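Local structure of B-type Cna protein (6FWY) at residues A[42-45]-A[46-50]. The protein is a surface protein of Enterococcus faecium whose precise function is unknown, but whose thioester domain probably serves in covalent attachment to a host target. Numbering follows the deposited sequence.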
ATOM      1  N   PHE A  42      -5.510  10.634 -16.072  1.00 35.14           N
ATOM      2  CA  PHE A  42      -6.440  11.046 -15.035  1.00 34.74           C
ATOM      3  C   PHE A  42      -5.894  10.786 -13.620  1.00 35.23           C
ATOM      4  O   PHE A  42      -4.977   9.971 -13.423  1.00 33.01           O
ATOM      5  CB  PHE A  42      -7.806  10.380 -15.222  1.00 34.46           C
ATOM      6  CG  PHE A  42      -7.788   8.881 -15.089  1.00 33.79           C
ATOM      7  CD1 PHE A  42      -7.435   8.070 -16.181  1.00 32.52           C
ATOM      8  CD2 PHE A  42      -8.121   8.263 -13.880  1.00 33.34           C
ATOM      9  CE1 PHE A  42      -7.439   6.699 -16.063  1.00 31.91           C
ATOM     10  CE2 PHE A  42      -8.121   6.881 -13.757  1.00 32.57           C
ATOM     11  CZ  PHE A  42      -7.777   6.101 -14.848  1.00 32.51           C
ATOM     12  N   LYS A  43      -6.494  11.513 -12.658  1.00 36.05           N
ATOM     13  CA  LYS A  43      -6.156  11.456 -11.253  1.00 36.67           C
ATOM     14  C   LYS A  43      -7.438  11.269 -10.462  1.00 37.07           C
ATOM     15  O   LYS A  43      -8.513  11.685 -10.909  1.00 37.77           O
ATOM     16  CB  LYS A  43      -5.590  12.799 -10.772  1.00 38.49           C
ATOM     17  CG  LYS A  43      -4.259  13.223 -11.365  1.00 39.29           C
ATOM     18  CD  LYS A  43      -3.946  14.680 -11.006  1.00 40.59           C
ATOM     19  CE  LYS A  43      -2.502  14.868 -10.552  1.00 41.06           C
ATOM     20  NZ  LYS A  43      -2.303  16.217  -9.923  1.00 42.86           N
ATOM     21  N   ASP A  44      -7.322  10.714  -9.257  1.00 36.66           N
ATOM     22  CA  ASP A  44      -8.458  10.687  -8.348  1.00 37.16           C
ATOM     23  C   ASP A  44      -8.580  12.078  -7.694  1.00 38.06           C
ATOM     24  O   ASP A  44      -7.732  12.942  -7.924  1.00 37.82           O
ATOM     25  CB  ASP A  44      -8.379   9.497  -7.376  1.00 36.92           C
ATOM     26  CG  ASP A  44      -7.472   9.755  -6.149  1.00 37.72           C
ATOM     27  OD1 ASP A  44      -6.663  10.721  -6.140  1.00 38.48           O
ATOM     28  OD2 ASP A  44      -7.580   8.966  -5.174  1.00 37.26           O
ATOM     29  N   SER A  45      -9.624  12.302  -6.907  1.00 38.69           N
ATOM     30  CA  SER A  45      -9.875  13.640  -6.344  1.00 39.98           C
ATOM     31  C   SER A  45      -8.889  14.087  -5.245  1.00 41.21           C
ATOM     32  O   SER A  45      -8.913  15.247  -4.839  1.00 42.65           O
ATOM     33  CB  SER A  45     -11.297  13.730  -5.821  1.00 40.15           C
ATOM     34  OG  SER A  45     -11.486  12.795  -4.799  1.00 38.31           O
ATOM     35  N   HIS A  46      -8.047  13.179  -4.755  1.00 41.02           N
ATOM     36  CA  HIS A  46      -6.934  13.549  -3.852  1.00 41.83           C
ATOM     37  C   HIS A  46      -5.602  13.799  -4.613  1.00 41.87           C
ATOM     38  O   HIS A  46      -4.551  13.947  -3.996  1.00 42.56           O
ATOM     39  CB  HIS A  46      -6.699  12.457  -2.798  1.00 41.47           C
ATOM     40  CG  HIS A  46      -7.910  12.064  -2.011  1.00 41.87           C
ATOM     41  ND1 HIS A  46      -8.511  10.823  -2.136  1.00 41.12           N
ATOM     42  CD2 HIS A  46      -8.594  12.721  -1.038  1.00 43.11           C
ATOM     43  CE1 HIS A  46      -9.521  10.742  -1.280  1.00 41.68           C
ATOM     44  NE2 HIS A  46      -9.594  11.879  -0.609  1.00 42.66           N
ATOM     45  N   GLY A  47      -5.639  13.832  -5.942  1.00 41.00           N
ATOM     46  CA  GLY A  47      -4.456  14.144  -6.739  1.00 40.82           C
ATOM     47  C   GLY A  47      -3.501  12.989  -7.026  1.00 39.61           C
ATOM     48  O   GLY A  47      -2.373  13.216  -7.472  1.00 39.12           O
ATOM     49  N   ASN A  48      -3.931  11.755  -6.773  1.00 38.73           N
ATOM     50  CA  ASN A  48      -3.099  10.577  -7.064  1.00 37.64           C
ATOM     51  C   ASN A  48      -3.474  10.000  -8.417  1.00 36.11           C
ATOM     52  O   ASN A  48      -4.653   9.901  -8.754  1.00 35.35           O
ATOM     53  CB  ASN A  48      -3.234   9.509  -5.990  1.00 37.72           C
ATOM     54  CG  ASN A  48      -2.779  10.006  -4.638  1.00 39.92           C
ATOM     55  OD1 ASN A  48      -3.493   9.831  -3.643  1.00 41.43           O
ATOM     56  ND2 ASN A  48      -1.631  10.696  -4.592  1.00 40.87           N
ATOM     57  N   ILE A  49      -2.451   9.648  -9.189  1.00 35.43           N
ATOM     58  CA  ILE A  49      -2.630   9.162 -10.538  1.00 34.70           C
ATOM     59  C   ILE A  49      -3.423   7.849 -10.595  1.00 33.86           C
ATOM     60  O   ILE A  49      -3.199   6.950  -9.797  1.00 34.17           O
ATOM     61  CB  ILE A  49      -1.258   9.023 -11.259  1.00 34.45           C
ATOM     62  CG1 ILE A  49      -1.509   8.816 -12.785  1.00 34.25           C
ATOM     63  CG2 ILE A  49      -0.422   7.890 -10.666  1.00 33.89           C
ATOM     64  CD1 ILE A  49      -0.460   9.450 -13.661  1.00 34.78           C
ATOM     65  N   GLY A  50      -4.383   7.771 -11.508  1.00 33.86           N
ATOM     66  CA  GLY A  50      -5.135   6.523 -11.767  1.00 32.88           C
ATOM     67  C   GLY A  50      -4.626   5.868 -13.046  1.00 32.51           C
ATOM     68  O   GLY A  50      -4.117   6.563 -13.939  1.00 32.57           O
TER
HETATM   69  O   HOH W   1      -3.830   8.075 -16.139  1.00 32.88           O
HETATM   70  O   HOH W   2      -5.664   8.594  -3.474  1.00 34.84           O
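The Asp44 carboxylate reaches forward, over the hairpin bend that leads from strand 32-44 into strand 49-52, to the amides of His46 and Asn48. With CG placed between the backbone N and the carbonyl carbon (chi1 82°), OD1 faces the amides that follow. Asp44 OD1 accepts from Asn48 N at 3.0 Å, on the anti side and 32° out of the carboxylate plane, and weakly from His46 N at 3.1 Å. The backbone closes the same bend: Gly47 N donates to Asp44 O (3.0 Å), and Asp44 N donates to Asn48 O (2.8 Å). Asp44 thus accepts from three successive amides, two through OD1 (one weakly) and one through its backbone O, and its charge would be partly offset by the N-H groups around OD1. The imidazole of His46 stands obliquely to the carboxylate, planes 68° apart, and presents its edge to OD2, with His46 ND1 3.7 Å from Asp44 OD2. Farther along, the Phe42 ring lies with one face on the backbone of Gly50, Phe42 CZ 3.6 Å from Gly50 C; the missing side chain permits this closeness. Phe14 meets that ring with its own at right angles. Gly50 N also donates to Phe42 O, and a water bridges Phe42 N and Gly50 O. The type I turn Asp44-Gly47, followed by a G1 bulge at Gly47 with its positive phi, closes a 3:5 beta hairpin, with a weak Asx-turn bond from His46 N to Asp44 OD1.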